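Local atomic coordinates of putative mandelate racemase (Bordetella bronchiseptica, PDB entry 3OZY), a protein that is of unknown function but, as an enolase superfamily member with bound magnesium, probably abstracts a proton alpha to the carboxylate of an acid-sugar-like substrate. Residues 202-207 / 253-258; 233-238 / 268-273. All blocks are in the same frame, centred on the assembly; numbering follows the deposited sequence.

Contact 1. Residues 202-207 / 253-258. With MG (magnesium ion), chain C; ACY (acetic acid), chain I.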
loop_
_atom_site.group_PDB
_atom_site.type_symbol
_atom_site.label_atom_id
_atom_site.label_comp_id
_atom_site.label_asym_id
_atom_site.label_seq_id
_atom_site.Cartn_x
_atom_site.Cartn_y
_atom_site.Cartn_z
ATOM N N ALA A 202 15.639 -14.003 3.681
ATOM C CA ALA A 202 15.625 -14.221 2.238
ATOM C C ALA A 202 15.057 -13.045 1.442
ATOM O O ALA A 202 15.033 -13.104 0.223
ATOM C CB ALA A 202 14.857 -15.501 1.893
ATOM N N ASN A 203 14.591 -11.991 2.110
ATOM C CA ASN A 203 14.041 -10.835 1.393
ATOM C C ASN A 203 13.028 -11.223 0.307
ATOM O O ASN A 203 13.030 -10.655 -0.792
ATOM C CB ASN A 203 15.157 -9.976 0.786
ATOM C CG ASN A 203 15.881 -9.154 1.821
ATOM O OD1 ASN A 203 16.912 -9.574 2.357
ATOM N ND2 ASN A 203 15.352 -7.971 2.112
ATOM N N GLN A 204 12.156 -12.179 0.630
ATOM C CA GLN A 204 11.068 -12.599 -0.263
ATOM C C GLN A 204 11.547 -13.277 -1.540
ATOM O O GLN A 204 10.812 -13.319 -2.532
ATOM C CB GLN A 204 10.166 -11.416 -0.655
ATOM C CG GLN A 204 9.691 -10.533 0.481
ATOM C CD GLN A 204 8.727 -9.455 -0.018
ATOM O OE1 GLN A 204 7.686 -9.759 -0.608
ATOM N NE2 GLN A 204 9.075 -8.190 0.210
ATOM N N SER A 205 12.761 -13.822 -1.521
ATOM C CA SER A 205 13.412 -14.290 -2.748
ATOM C C SER A 205 13.096 -15.705 -3.176
ATOM O O SER A 205 13.464 -16.102 -4.283
ATOM C CB SER A 205 14.934 -14.194 -2.609
ATOM O OG SER A 205 15.340 -12.851 -2.506
ATOM N N LEU A 206 12.470 -16.487 -2.310
ATOM C CA LEU A 206 12.267 -17.900 -2.604
ATOM C C LEU A 206 10.817 -18.222 -2.888
ATOM O O LEU A 206 9.912 -17.550 -2.377
ATOM C CB LEU A 206 12.719 -18.755 -1.418
ATOM C CG LEU A 206 14.176 -18.569 -1.008
ATOM C CD1 LEU A 206 14.435 -19.255 0.331
ATOM C CD2 LEU A 206 15.120 -19.106 -2.084
ATOM N N GLY A 207 10.604 -19.261 -3.688
ATOM C CA GLY A 207 9.301 -19.888 -3.799
ATOM C C GLY A 207 9.112 -20.936 -2.712
ATOM O O GLY A 207 10.041 -21.239 -1.962
ATOM N N GLY A 253 7.596 -9.106 8.428
ATOM C CA GLY A 253 6.863 -7.923 8.834
ATOM C C GLY A 253 7.364 -6.574 8.374
ATOM O O GLY A 253 6.605 -5.606 8.439
ATOM N N GLU A 254 8.604 -6.471 7.910
ATOM C CA GLU A 254 9.082 -5.156 7.482
ATOM C C GLU A 254 8.281 -4.611 6.303
ATOM O O GLU A 254 8.213 -3.399 6.108
ATOM C CB GLU A 254 10.568 -5.164 7.164
ATOM C CG GLU A 254 10.916 -5.770 5.837
ATOM C CD GLU A 254 12.381 -6.093 5.757
ATOM O OE1 GLU A 254 13.049 -5.614 4.824
ATOM O OE2 GLU A 254 12.857 -6.818 6.643
ATOM N N ASN A 255 7.664 -5.497 5.525
ATOM C CA ASN A 255 6.928 -5.068 4.344
ATOM C C ASN A 255 5.422 -5.307 4.433
ATOM O O ASN A 255 4.712 -5.215 3.435
ATOM C CB ASN A 255 7.554 -5.677 3.084
ATOM C CG ASN A 255 8.891 -5.044 2.765
ATOM O OD1 ASN A 255 8.995 -3.817 2.676
ATOM N ND2 ASN A 255 9.924 -5.863 2.627
ATOM N N LEU A 256 4.956 -5.583 5.649
ATOM C CA LEU A 256 3.532 -5.693 5.967
ATOM C C LEU A 256 3.141 -4.487 6.798
ATOM O O LEU A 256 3.927 -3.999 7.603
ATOM C CB LEU A 256 3.262 -6.971 6.758
ATOM C CG LEU A 256 3.525 -8.267 6.007
ATOM C CD1 LEU A 256 3.450 -9.426 6.989
ATOM C CD2 LEU A 256 2.516 -8.437 4.885
ATOM N N TYR A 257 1.921 -4.001 6.597
ATOM C CA TYR A 257 1.502 -2.720 7.154
ATOM C C TYR A 257 0.239 -2.823 7.996
ATOM O O TYR A 257 -0.751 -3.431 7.574
ATOM C CB TYR A 257 1.277 -1.716 6.019
ATOM C CG TYR A 257 2.554 -1.378 5.286
ATOM C CD1 TYR A 257 3.342 -0.300 5.687
ATOM C CD2 TYR A 257 2.985 -2.136 4.195
ATOM C CE1 TYR A 257 4.518 0.006 5.031
ATOM C CE2 TYR A 257 4.173 -1.836 3.535
ATOM C CZ TYR A 257 4.929 -0.758 3.958
ATOM O OH TYR A 257 6.114 -0.425 3.329
ATOM N N THR A 258 0.279 -2.176 9.161
ATOM C CA THR A 258 -0.816 -2.116 10.142
ATOM C C THR A 258 -1.076 -3.451 10.816
ATOM O O THR A 258 -0.660 -4.515 10.342
ATOM C CB THR A 258 -2.170 -1.578 9.578
ATOM O OG1 THR A 258 -2.881 -2.636 8.917
ATOM C CG2 THR A 258 -1.970 -0.375 8.655
HETATM MG MG MG C . 14.575 -8.134 6.595
HETATM C C ACY I . 18.014 -5.022 3.153
HETATM O O ACY I . 17.898 -6.232 2.888
HETATM O OXT ACY I . 19.019 -4.534 3.713
HETATM C CH3 ACY I . 16.909 -4.082 2.772
HETATM O O HOH W 1 15.401 -6.780 4.829
HETATM O O HOH W 2 13.653 -9.132 4.834
HETATM O O HOH W 3 15.997 -6.812 7.953
#

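Contact 2. Residues 233-238 / 268-273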
loop_
_atom_site.group_PDB
_atom_site.type_symbol
_atom_site.label_atom_id
_atom_site.label_comp_id
_atom_site.label_asym_id
_atom_site.label_seq_id
_atom_site.Cartn_x
_atom_site.Cartn_y
_atom_site.Cartn_z
ATOM N N ASP A 233 3.045 -11.546 0.050
ATOM C CA ASP A 233 1.698 -11.731 -0.460
ATOM C C ASP A 233 1.204 -13.168 -0.371
ATOM O O ASP A 233 0.013 -13.425 -0.598
ATOM C CB ASP A 233 1.624 -11.237 -1.901
ATOM C CG ASP A 233 1.729 -9.730 -1.995
ATOM O OD1 ASP A 233 1.082 -9.054 -1.171
ATOM O OD2 ASP A 233 2.463 -9.227 -2.868
ATOM N N ASP A 234 2.101 -14.105 -0.060
ATOM C CA ASP A 234 1.746 -15.520 -0.005
ATOM C C ASP A 234 1.587 -15.975 1.450
ATOM O O ASP A 234 2.489 -16.597 2.029
ATOM C CB ASP A 234 2.817 -16.350 -0.715
ATOM C CG ASP A 234 2.481 -17.814 -0.746
ATOM O OD1 ASP A 234 1.343 -18.170 -0.361
ATOM O OD2 ASP A 234 3.349 -18.615 -1.164
ATOM N N ILE A 235 0.448 -15.653 2.057
ATOM C CA ILE A 235 0.220 -16.024 3.450
ATOM C C ILE A 235 0.220 -17.545 3.646
ATOM O O ILE A 235 0.835 -18.069 4.587
ATOM C CB ILE A 235 -1.085 -15.402 3.989
ATOM C CG1 ILE A 235 -0.987 -13.871 3.930
ATOM C CG2 ILE A 235 -1.327 -15.846 5.421
ATOM C CD1 ILE A 235 -2.245 -13.136 4.393
ATOM N N GLU A 236 -0.460 -18.258 2.754
ATOM C CA GLU A 236 -0.555 -19.712 2.858
ATOM C C GLU A 236 0.816 -20.397 2.812
ATOM O O GLU A 236 1.051 -21.384 3.520
ATOM C CB GLU A 236 -1.481 -20.256 1.761
ATOM C CG GLU A 236 -1.483 -21.777 1.568
ATOM C CD GLU A 236 -2.101 -22.551 2.721
ATOM O OE1 GLU A 236 -2.481 -21.940 3.740
ATOM O OE2 GLU A 236 -2.200 -23.793 2.607
ATOM N N GLY A 237 1.727 -19.875 1.994
ATOM C CA GLY A 237 3.075 -20.419 1.954
ATOM C C GLY A 237 3.759 -20.363 3.305
ATOM O O GLY A 237 4.492 -21.285 3.682
ATOM N N HIS A 238 3.540 -19.278 4.041
ATOM C CA HIS A 238 4.142 -19.146 5.362
ATOM C C HIS A 238 3.524 -20.157 6.327
ATOM O O HIS A 238 4.214 -20.732 7.173
ATOM C CB HIS A 238 3.971 -17.714 5.885
ATOM C CG HIS A 238 4.819 -16.689 5.182
ATOM N ND1 HIS A 238 4.477 -16.143 3.962
ATOM C CD2 HIS A 238 5.974 -16.081 5.551
ATOM C CE1 HIS A 238 5.390 -15.255 3.604
ATOM N NE2 HIS A 238 6.306 -15.192 4.555
ATOM N N ASN A 268 -4.349 -17.240 9.985
ATOM C CA ASN A 268 -3.998 -18.339 9.112
ATOM C C ASN A 268 -2.835 -19.185 9.624
ATOM O O ASN A 268 -2.256 -19.963 8.867
ATOM C CB ASN A 268 -3.719 -17.809 7.711
ATOM C CG ASN A 268 -4.983 -17.334 7.028
ATOM O OD1 ASN A 268 -5.785 -18.150 6.571
ATOM N ND2 ASN A 268 -5.192 -16.018 6.988
ATOM N N ASP A 269 -2.505 -19.030 10.906
ATOM C CA ASP A 269 -1.448 -19.826 11.537
ATOM C C ASP A 269 -0.138 -19.738 10.750
ATOM O O ASP A 269 0.595 -20.719 10.607
ATOM C CB ASP A 269 -1.902 -21.286 11.702
ATOM C CG ASP A 269 -3.096 -21.423 12.646
ATOM O OD1 ASP A 269 -3.140 -20.714 13.670
ATOM O OD2 ASP A 269 -3.989 -22.248 12.365
ATOM N N ALA A 270 0.162 -18.536 10.269
ATOM C CA ALA A 270 1.208 -18.360 9.276
ATOM C C ALA A 270 2.435 -17.599 9.790
ATOM O O ALA A 270 3.306 -17.246 8.999
ATOM C CB ALA A 270 0.633 -17.662 8.041
ATOM N N ILE A 271 2.528 -17.341 11.092
ATOM C CA ILE A 271 3.641 -16.513 11.572
ATOM C C ILE A 271 4.050 -16.842 13.003
ATOM O O ILE A 271 3.192 -17.072 13.862
ATOM C CB ILE A 271 3.289 -15.003 11.429
ATOM C CG1 ILE A 271 4.525 -14.104 11.541
ATOM C CG2 ILE A 271 2.169 -14.593 12.406
ATOM C CD1 ILE A 271 4.216 -12.657 11.120
ATOM N N ASP A 272 5.358 -16.861 13.259
ATOM C CA ASP A 272 5.898 -17.033 14.609
ATOM C C ASP A 272 6.383 -15.715 15.201
ATOM O O ASP A 272 6.217 -15.457 16.395
ATOM C CB ASP A 272 7.059 -18.030 14.610
ATOM C CG ASP A 272 6.622 -19.434 14.278
ATOM O OD1 ASP A 272 5.738 -19.977 14.978
ATOM O OD2 ASP A 272 7.170 -19.981 13.302
ATOM N N VAL A 273 7.024 -14.904 14.362
ATOM C CA VAL A 273 7.625 -13.647 14.794
ATOM C C VAL A 273 7.105 -12.523 13.909
ATOM O O VAL A 273 7.355 -12.504 12.698
ATOM C CB VAL A 273 9.162 -13.705 14.716
ATOM C CG1 VAL A 273 9.768 -12.332 14.985
ATOM C CG2 VAL A 273 9.718 -14.750 15.682
HETATM O O HOH W 4 -3.521 -19.748 4.897
#

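Contact 1. Residues 202-207 / 253-258
At the magnesium site of the barrel, Asn203 and Glu254 meet through a shared water. Water 1 accepts from Asn203 ND2 at 3.0 Å and donates to Glu254 OE1 at 2.6 Å. The same water is a ligand of the magnesium ion. Glu254 binds the metal with its other oxygen, OE2, at 2.2 Å. Its two carboxylate oxygens therefore do different work: one holds the ion, the other steadies a water of the coordination shell. CG of Glu254 sits between the backbone N and the carbonyl carbon (chi1 77°), and from there the chain runs extended to the metal. Asp201 and Glu227 supply the other two protein ligands.

Asn203 ND2 also makes a weak bond of 3.2 Å to O of an acetate, probably from the crystallisation liquor. Lys173 binds both this acetate and Asn203 OD1, so both ends of the Asn203 amide are held.

A second approach lies farther from the metal. Gln204 NE2 comes within 3.5 Å of Asn255 ND2, with the two amide planes 41° apart. Both atoms are donors, so no hydrogen bond joins them. Each amide is turned by partners elsewhere: Gln204 OE1 accepts from Ile232 N, while Asn255 ND2 donates to Glu228 and Asn255 OD1 accepts from Arg280. Arg95 of the second subunit bonds to Asn203 O and packs on Gln204.

Tight turns shape both loops, type I' from Ala202 to Ser205 and type I from Gly253 to Leu256. Metal ligands at the C-terminal ends of successive barrel strands, here 197-201, 225-227 and 249-252, are the hallmark of the enolase superfamily active site.

Contact 2. Residues 233-238 / 268-273
The carbonyl oxygen of Ala270 is buried against His238 without a hydrogen-bond partner in the model. His238 CB is its close neighbour, 3.2 Å away. The backbones come near here too, with the CA atoms of His238 and Ala270 5.0 Å apart. The imidazole turns to its own segment instead. With CG beside the backbone N (chi1 -71°), ND1 donates to Asp234 O at 2.8 Å, and the N-H...O angle is 162°. The acceptor lies in the ring plane, but the donor stands above the plane of the Asp234 carbonyl. This bond fixes the rotation of the ring, which also packs edge-to-face with Tyr265.

Ala270 CB points into the first turn of helix 235-242. It touches Ile235 O at 3.5 Å and Ile235 CG2 at 3.7 Å. The same methyl, CG2, reaches Asn268 CB at 3.8 Å, where the two side chains cross at about a right angle. The contact joins the capped start of helix 235-242 to the turn that ends helix 258-267. Asp234 is the N-cap of the first, and its OD1 accepts from Gly237 N from above the carboxylate plane. Asp269, with positive phi, is the C-prime residue of a Schellman motif that ends the second. In the alpha/beta barrel, the start of one outer helix is packed against the end of the next.

Beside these, water 4 donates to Glu236 OE1 at 2.7 Å and only weakly to Asn268 OD1. Asn268 ND2 turns back to Asp264 O. Asp233 reaches across the dimer interface to Arg100 and His99 of the second subunit.

The segments alternate along the chain in the order 202-207, 233-238, 253-258, 268-273, all in the enolase C-terminal barrel domain. The contact centres are about 11 Å apart, and the nearest atoms are about 5 Å apart without touching. Helix 258-267 connects them: it follows 253-258 and leads into 268-273. Strand 249-252 runs straight into 253-258 and pairs with strand 273-274, which starts at the end of 268-273. Contact 1 lies at the metal end of the barrel, its centre about 12 Å from the centre of the chain. Contact 2 lies farther out, its centre about 19 Å from that point, between consecutive outer helices. Both also touch the second subunit, so the dimer interface runs close to the metal site.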